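Local coordinates for protein urea carboxylase (Thermus thermophilus, PDB 3OEP) that is of unknown function, a homologue of KipI and KipA with cyclophilin-like domains, once mistaken for an allophanate hydrolase, at residues L289-A294 with Q311-P316; R263-G268 with Y333-G338. All coordinates share one frame; numbering follows the deposited sequence.

Interaction 1: L289-A294 with Q311-P316; sequences LVAAFA and QSFLWP
Phe-313 lays its ring against Ala-291, its antiparallel partner on the neighbouring strand. The carbonyl O of Ala-291 stands over one face of the ring, toward the rim, 3.5 Å from Phe-313 CD1, while the methyl of the same alanine makes an off-centre CH-pi contact, Ala-291 CB lying 3.8 Å from Phe-313 CZ. What turns the ring inward is chi1 of 55°, which sets CG between the backbone N and the carbonyl carbon and so folds the side chain over the facing strand. At the ring's edge, near its plane, lies the backbone N of Phe-293. With an alanine here instead of Phe-313, a gap is likely to open beside the Ala-291 methyl and the carbonyl of Ala-291 to lose the ring beneath it. On this face of the sheet the six-ring of Trp-315 comes next: its CE3 meets Leu-289 CD1 at 3.7 Å and also reaches the Ala-291 methyl, the leucine and tryptophan side chains running side by side in one direction. On the other face Val-290 and Leu-314 cross at about a right angle, Val-290 CG2 to Leu-314 CD2 at 4.0 Å, and the Ala-292 and Ser-312 CB atoms meet at 3.9 Å, at the pair whose CA atoms are nearest. Paired backbone bonds hold the hydrogen-bonded positions: Trp-315 N to Leu-289 O is 2.8 Å and nearly straight (170°), whereas the Gln-311 N to Phe-293 O bond is weak. Ser-312 OG is engaged by Arg-379 N and Trp-315 NE1 by Lys-319 O. Strand 311-315 is one outermost strand of a five-stranded antiparallel sheet within the chain, with strand 331-336 beyond 289-295; Leu-334 from that strand and Leu-302 of strand 298-302 pack on the Phe-313 and Trp-315 rings.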
ATOM      1  N   LEU A 289      27.155  18.782   2.488  1.00 15.81           N
ATOM      2  CA  LEU A 289      25.853  18.508   3.089  1.00 16.23           C
ATOM      3  C   LEU A 289      25.996  18.223   4.569  1.00 15.34           C
ATOM      4  O   LEU A 289      27.049  17.776   5.022  1.00 16.85           O
ATOM      5  CB  LEU A 289      25.220  17.260   2.449  1.00 14.72           C
ATOM      6  CG  LEU A 289      24.885  17.332   0.967  1.00 16.05           C
ATOM      7  CD1 LEU A 289      24.561  15.944   0.425  1.00 18.46           C
ATOM      8  CD2 LEU A 289      23.728  18.295   0.733  1.00 19.83           C
ATOM      9  N   VAL A 290      24.926  18.481   5.312  1.00 14.20           N
ATOM     10  CA  VAL A 290      24.771  17.905   6.627  1.00 13.31           C
ATOM     11  C   VAL A 290      23.654  16.885   6.506  1.00 12.80           C
ATOM     12  O   VAL A 290      22.551  17.195   6.043  1.00 14.66           O
ATOM     13  CB  VAL A 290      24.490  18.951   7.699  1.00 14.44           C
ATOM     14  CG1 VAL A 290      24.163  18.283   9.036  1.00 16.06           C
ATOM     15  CG2 VAL A 290      25.702  19.859   7.848  1.00 16.83           C
ATOM     16  N   ALA A 291      23.981  15.649   6.857  1.00 13.73           N
ATOM     17  CA  ALA A 291      23.065  14.533   6.724  1.00 12.82           C
ATOM     18  C   ALA A 291      22.971  13.792   8.048  1.00 13.57           C
ATOM     19  O   ALA A 291      23.803  13.978   8.934  1.00 14.31           O
ATOM     20  CB  ALA A 291      23.551  13.588   5.604  1.00 11.87           C
ATOM     21  N   ALA A 292      21.945  12.961   8.196  1.00 12.87           N
ATOM     22  CA  ALA A 292      21.809  12.138   9.390  1.00 13.80           C
ATOM     23  C   ALA A 292      21.357  10.743   9.011  1.00 13.37           C
ATOM     24  O   ALA A 292      20.537  10.572   8.107  1.00 13.26           O
ATOM     25  CB  ALA A 292      20.824  12.753  10.368  1.00 15.37           C
ATOM     26  N   PHE A 293      21.909   9.765   9.721  1.00 13.08           N
ATOM     27  CA  PHE A 293      21.618   8.365   9.524  1.00 13.62           C
ATOM     28  C   PHE A 293      20.903   7.849  10.768  1.00 14.00           C
ATOM     29  O   PHE A 293      21.328   8.113  11.892  1.00 13.75           O
ATOM     30  CB  PHE A 293      22.922   7.601   9.274  1.00 14.23           C
ATOM     31  CG  PHE A 293      22.765   6.112   9.291  1.00 17.03           C
ATOM     32  CD1 PHE A 293      23.587   5.325  10.090  1.00 23.66           C
ATOM     33  CD2 PHE A 293      21.787   5.494   8.525  1.00 18.37           C
ATOM     34  CE1 PHE A 293      23.441   3.949  10.115  1.00 23.87           C
ATOM     35  CE2 PHE A 293      21.636   4.113   8.547  1.00 23.92           C
ATOM     36  CZ  PHE A 293      22.463   3.344   9.349  1.00 23.28           C
ATOM     37  N   ALA A 294      19.779   7.165  10.565  1.00 14.17           N
ATOM     38  CA  ALA A 294      19.022   6.579  11.667  1.00 14.98           C
ATOM     39  C   ALA A 294      18.414   5.259  11.211  1.00 14.39           C
ATOM     40  O   ALA A 294      18.442   4.932  10.023  1.00 15.47           O
ATOM     41  CB  ALA A 294      17.938   7.536  12.161  1.00 14.99           C
ATOM     42  N   GLN A 311      22.813   9.866  14.496  1.00 19.28           N
ATOM     43  CA  GLN A 311      23.585  11.099  14.519  1.00 19.56           C
ATOM     44  C   GLN A 311      23.714  11.744  13.151  1.00 18.37           C
ATOM     45  O   GLN A 311      23.526  11.091  12.112  1.00 16.07           O
ATOM     46  CB  GLN A 311      24.972  10.851  15.131  1.00 20.60           C
ATOM     47  CG  GLN A 311      25.884   9.961  14.308  1.00 22.98           C
ATOM     48  CD  GLN A 311      27.115   9.513  15.084  1.00 27.71           C
ATOM     49  OE1 GLN A 311      27.053   8.581  15.885  1.00 33.62           O
ATOM     50  NE2 GLN A 311      28.238  10.174  14.845  1.00 26.67           N
ATOM     51  N   SER A 312      24.020  13.041  13.175  1.00 17.94           N
ATOM     52  CA  SER A 312      24.249  13.810  11.963  1.00 18.09           C
ATOM     53  C   SER A 312      25.740  14.044  11.770  1.00 17.03           C
ATOM     54  O   SER A 312      26.528  13.973  12.722  1.00 19.70           O
ATOM     55  CB  SER A 312      23.497  15.143  11.995  1.00 17.38           C
ATOM     56  OG  SER A 312      24.106  16.066  12.873  1.00 19.89           O
ATOM     57  N   PHE A 313      26.113  14.334  10.532  1.00 15.75           N
ATOM     58  CA  PHE A 313      27.513  14.432  10.160  1.00 16.29           C
ATOM     59  C   PHE A 313      27.676  15.341   8.955  1.00 17.05           C
ATOM     60  O   PHE A 313      26.720  15.585   8.215  1.00 16.22           O
ATOM     61  CB  PHE A 313      28.076  13.033   9.861  1.00 17.63           C
ATOM     62  CG  PHE A 313      27.299  12.266   8.822  1.00 14.65           C
ATOM     63  CD1 PHE A 313      26.208  11.486   9.187  1.00 15.69           C
ATOM     64  CD2 PHE A 313      27.669  12.308   7.484  1.00 16.70           C
ATOM     65  CE1 PHE A 313      25.492  10.773   8.234  1.00 17.84           C
ATOM     66  CE2 PHE A 313      26.954  11.595   6.523  1.00 19.29           C
ATOM     67  CZ  PHE A 313      25.866  10.828   6.903  1.00 16.36           C
ATOM     68  N   LEU A 314      28.895  15.842   8.770  1.00 17.07           N
ATOM     69  CA  LEU A 314      29.231  16.622   7.589  1.00 19.07           C
ATOM     70  C   LEU A 314      29.609  15.640   6.483  1.00 17.58           C
ATOM     71  O   LEU A 314      30.397  14.717   6.690  1.00 17.78           O
ATOM     72  CB  LEU A 314      30.373  17.603   7.888  1.00 21.32           C
ATOM     73  CG  LEU A 314      30.693  18.718   6.871  1.00 26.27           C
ATOM     74  CD1 LEU A 314      31.360  18.161   5.632  1.00 33.36           C
ATOM     75  CD2 LEU A 314      29.465  19.539   6.484  1.00 29.77           C
ATOM     76  N   TRP A 315      29.015  15.840   5.315  1.00 16.21           N
ATOM     77  CA  TRP A 315      29.235  14.996   4.158  1.00 15.92           C
ATOM     78  C   TRP A 315      29.792  15.902   3.054  1.00 14.62           C
ATOM     79  O   TRP A 315      29.041  16.610   2.386  1.00 15.68           O
ATOM     80  CB  TRP A 315      27.911  14.341   3.782  1.00 15.41           C
ATOM     81  CG  TRP A 315      27.943  13.378   2.632  1.00 11.42           C
ATOM     82  CD1 TRP A 315      29.041  12.874   1.987  1.00 14.57           C
ATOM     83  CD2 TRP A 315      26.803  12.764   2.019  1.00 13.26           C
ATOM     84  NE1 TRP A 315      28.646  12.010   0.988  1.00 12.63           N
ATOM     85  CE2 TRP A 315      27.279  11.927   0.986  1.00 13.70           C
ATOM     86  CE3 TRP A 315      25.422  12.867   2.223  1.00 15.19           C
ATOM     87  CZ2 TRP A 315      26.422  11.182   0.173  1.00 14.84           C
ATOM     88  CZ3 TRP A 315      24.571  12.129   1.403  1.00 15.18           C
ATOM     89  CH2 TRP A 315      25.076  11.305   0.394  1.00 15.60           C
ATOM     90  N   PRO A 316      31.128  15.917   2.893  1.00 15.33           N
ATOM     91  CA  PRO A 316      31.733  16.894   1.991  1.00 15.47           C
ATOM     92  C   PRO A 316      31.558  16.555   0.522  1.00 13.88           C
ATOM     93  O   PRO A 316      31.476  15.376   0.166  1.00 14.36           O
ATOM     94  CB  PRO A 316      33.222  16.857   2.363  1.00 16.33           C
ATOM     95  CG  PRO A 316      33.303  16.145   3.659  1.00 17.41           C
ATOM     96  CD  PRO A 316      32.152  15.201   3.678  1.00 15.31           C
TER

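Interaction 2: R263-G268 with Y333-G338; sequences RLVGNG and YLAVAG. With SO4 (sulfate ion), chain E.
Asn-267 grips the end of strand 331-336 just after a Schellman motif closes helix 255-264, with Gly-266, at positive phi, as the C-prime residue. This turn brings Asn-267 to the end of the strand, and the asparagine pins it there. From CB, chi1 of -64° puts CG opposite the carbonyl carbon and beside the backbone N, which aims the amide at the strand's last carbonyl and the turn just after it; CG lies about equally far from Val-336 O and Gly-338 N. At the tip the two amide atoms divide the work. ND2 gives an almost straight bond (174°) to Val-336 O at 2.9 Å; the acceptor lies in the amide plane of Asn-267, although ND2 stands above the plane of the Val-336 carbonyl. OD1 takes the N-H of Gly-338 at 2.9 Å, in the carbonyl plane and on a lone pair. Two bonds in one plane fix the amide's rotation, and ND2 has a further partner in Asn-262 OD1 on the helix, so the side chain ties the helix end to the strand end. Apolar contact fills the space alongside: Val-265 CG2 meets Ala-335 CB at 4.0 Å, and Val-265 CB lies 4.1 Å from Ala-337 CB. Gly-338 has phi of 102°, where a side chain would press on the preceding carbonyl. Away from the strand, Arg-263 clasps a sulfate, probably from the crystallisation liquor, with the edge of its guanidinium: NE reaches O1 at 3.1 Å, and NH2 reaches O2 at 2.8 Å.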
ATOM      1  N   ARG A 263      14.700  15.036  12.193  1.00 16.12           N
ATOM      2  CA  ARG A 263      14.848  15.966  13.303  1.00 16.70           C
ATOM      3  C   ARG A 263      16.314  16.296  13.600  1.00 16.89           C
ATOM      4  O   ARG A 263      16.630  17.426  13.988  1.00 16.97           O
ATOM      5  CB  ARG A 263      14.121  15.437  14.536  1.00 20.12           C
ATOM      6  CG  ARG A 263      12.610  15.615  14.408  1.00 25.26           C
ATOM      7  CD  ARG A 263      11.844  14.752  15.383  1.00 30.97           C
ATOM      8  NE  ARG A 263      10.399  14.963  15.274  1.00 34.38           N
ATOM      9  CZ  ARG A 263       9.468  14.111  15.707  1.00 36.35           C
ATOM     10  NH1 ARG A 263       9.807  12.958  16.279  1.00 37.53           N
ATOM     11  NH2 ARG A 263       8.181  14.409  15.554  1.00 38.24           N
ATOM     12  N   LEU A 264      17.209  15.336  13.376  1.00 16.88           N
ATOM     13  CA  LEU A 264      18.641  15.563  13.584  1.00 16.72           C
ATOM     14  C   LEU A 264      19.224  16.638  12.667  1.00 17.89           C
ATOM     15  O   LEU A 264      20.187  17.297  13.038  1.00 17.42           O
ATOM     16  CB  LEU A 264      19.427  14.262  13.412  1.00 17.53           C
ATOM     17  CG  LEU A 264      19.290  13.276  14.566  1.00 17.66           C
ATOM     18  CD1 LEU A 264      19.720  11.876  14.121  1.00 21.63           C
ATOM     19  CD2 LEU A 264      20.107  13.763  15.774  1.00 21.12           C
ATOM     20  N   VAL A 265      18.640  16.810  11.484  1.00 16.21           N
ATOM     21  CA  VAL A 265      19.094  17.838  10.546  1.00 17.27           C
ATOM     22  C   VAL A 265      18.130  19.028  10.449  1.00 18.65           C
ATOM     23  O   VAL A 265      18.174  19.798   9.486  1.00 19.11           O
ATOM     24  CB  VAL A 265      19.361  17.249   9.155  1.00 16.68           C
ATOM     25  CG1 VAL A 265      20.480  16.218   9.236  1.00 18.73           C
ATOM     26  CG2 VAL A 265      18.082  16.636   8.546  1.00 13.52           C
ATOM     27  N   GLY A 266      17.264  19.172  11.445  1.00 18.28           N
ATOM     28  CA  GLY A 266      16.372  20.326  11.537  1.00 18.78           C
ATOM     29  C   GLY A 266      15.175  20.333  10.601  1.00 19.62           C
ATOM     30  O   GLY A 266      14.543  21.378  10.425  1.00 21.79           O
ATOM     31  N   ASN A 267      14.847  19.184  10.011  1.00 17.73           N
ATOM     32  CA  ASN A 267      13.684  19.079   9.124  1.00 18.46           C
ATOM     33  C   ASN A 267      12.415  18.771   9.898  1.00 19.58           C
ATOM     34  O   ASN A 267      12.464  18.238  11.006  1.00 20.55           O
ATOM     35  CB  ASN A 267      13.853  17.956   8.100  1.00 17.09           C
ATOM     36  CG  ASN A 267      15.009  18.183   7.143  1.00 16.61           C
ATOM     37  OD1 ASN A 267      15.467  19.312   6.941  1.00 17.50           O
ATOM     38  ND2 ASN A 267      15.478  17.099   6.536  1.00 14.79           N
ATOM     39  N   GLY A 268      11.278  19.073   9.280  1.00 21.81           N
ATOM     40  CA  GLY A 268       9.995  18.543   9.739  1.00 22.66           C
ATOM     41  C   GLY A 268      10.007  17.023   9.664  1.00 22.30           C
ATOM     42  O   GLY A 268      10.652  16.444   8.786  1.00 21.05           O
ATOM     43  N   TYR A 333      17.633   4.917   7.335  1.00 12.14           N
ATOM     44  CA  TYR A 333      17.143   6.195   6.830  1.00 11.63           C
ATOM     45  C   TYR A 333      18.272   7.206   6.726  1.00 12.28           C
ATOM     46  O   TYR A 333      19.097   7.323   7.632  1.00 13.17           O
ATOM     47  CB  TYR A 333      16.047   6.757   7.747  1.00 12.11           C
ATOM     48  CG  TYR A 333      14.854   5.859   7.730  1.00 13.34           C
ATOM     49  CD1 TYR A 333      14.753   4.798   8.617  1.00 13.84           C
ATOM     50  CD2 TYR A 333      13.873   6.008   6.752  1.00 14.35           C
ATOM     51  CE1 TYR A 333      13.678   3.924   8.560  1.00 13.49           C
ATOM     52  CE2 TYR A 333      12.796   5.142   6.687  1.00 14.88           C
ATOM     53  CZ  TYR A 333      12.701   4.107   7.588  1.00 16.36           C
ATOM     54  OH  TYR A 333      11.633   3.244   7.509  1.00 15.89           O
ATOM     55  N   LEU A 334      18.301   7.931   5.616  1.00 12.58           N
ATOM     56  CA  LEU A 334      19.252   9.016   5.435  1.00 12.46           C
ATOM     57  C   LEU A 334      18.476  10.288   5.144  1.00 12.40           C
ATOM     58  O   LEU A 334      17.767  10.365   4.143  1.00 11.83           O
ATOM     59  CB  LEU A 334      20.210   8.706   4.292  1.00 11.85           C
ATOM     60  CG  LEU A 334      21.330   9.720   4.054  1.00 14.95           C
ATOM     61  CD1 LEU A 334      22.333   9.678   5.195  1.00 14.09           C
ATOM     62  CD2 LEU A 334      22.001   9.442   2.711  1.00 16.79           C
ATOM     63  N   ALA A 335      18.612  11.272   6.030  1.00 11.53           N
ATOM     64  CA  ALA A 335      18.011  12.591   5.856  1.00 10.61           C
ATOM     65  C   ALA A 335      19.098  13.599   5.517  1.00 11.74           C
ATOM     66  O   ALA A 335      20.261  13.412   5.875  1.00 13.33           O
ATOM     67  CB  ALA A 335      17.286  13.007   7.121  1.00 10.29           C
ATOM     68  N   VAL A 336      18.716  14.658   4.811  1.00 13.75           N
ATOM     69  CA  VAL A 336      19.624  15.762   4.525  1.00 13.43           C
ATOM     70  C   VAL A 336      18.976  17.068   4.948  1.00 13.60           C
ATOM     71  O   VAL A 336      17.766  17.247   4.803  1.00 14.35           O
ATOM     72  CB  VAL A 336      20.024  15.818   3.032  1.00 15.79           C
ATOM     73  CG1 VAL A 336      20.771  14.537   2.641  1.00 17.45           C
ATOM     74  CG2 VAL A 336      18.806  16.028   2.151  1.00 16.12           C
ATOM     75  N   ALA A 337      19.788  17.975   5.482  1.00 14.50           N
ATOM     76  CA  ALA A 337      19.298  19.266   5.942  1.00 14.46           C
ATOM     77  C   ALA A 337      18.602  19.974   4.785  1.00 15.48           C
ATOM     78  O   ALA A 337      19.206  20.173   3.721  1.00 15.94           O
ATOM     79  CB  ALA A 337      20.446  20.109   6.467  1.00 14.69           C
ATOM     80  N   GLY A 338      17.338  20.337   4.996  1.00 14.84           N
ATOM     81  CA  GLY A 338      16.515  20.949   3.962  1.00 16.05           C
ATOM     82  C   GLY A 338      15.526  19.993   3.311  1.00 16.99           C
ATOM     83  O   GLY A 338      14.533  20.436   2.730  1.00 18.16           O
TER
HETATM   84  S   SO4 E 600       8.116  17.849  13.739  1.00 61.97           S
HETATM   85  O1  SO4 E 600       9.550  17.622  13.907  1.00 62.31           O
HETATM   86  O2  SO4 E 600       7.381  16.676  14.211  1.00 60.20           O
HETATM   87  O3  SO4 E 600       7.804  18.088  12.330  1.00 56.54           O
HETATM   88  O4  SO4 E 600       7.723  19.016  14.526  1.00 63.45           O

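In the fold
Interactions 1 and 2 share one antiparallel sheet, since strands 289-295 and 331-336 are neighbours in it; their centres lie about 9 Å apart. The chain makes interaction 1 within the excursion between the two segments of interaction 2. Probable backbone hydrogen bonds join them directly, Ala-294 O to Tyr-333 N at 2.8 Å and Ala-292 N to Ala-335 O at 2.9 Å. Val-265 also packs on Ala-292, so the turn after helix 255-264 covers part of both strands. Bound glycerol, probably from the crystallisation liquor, lies about 4 Å from the side chain of Leu-289 and likewise from that of Ala-337, and Val-290 N hydrogen-bonds to glycerol.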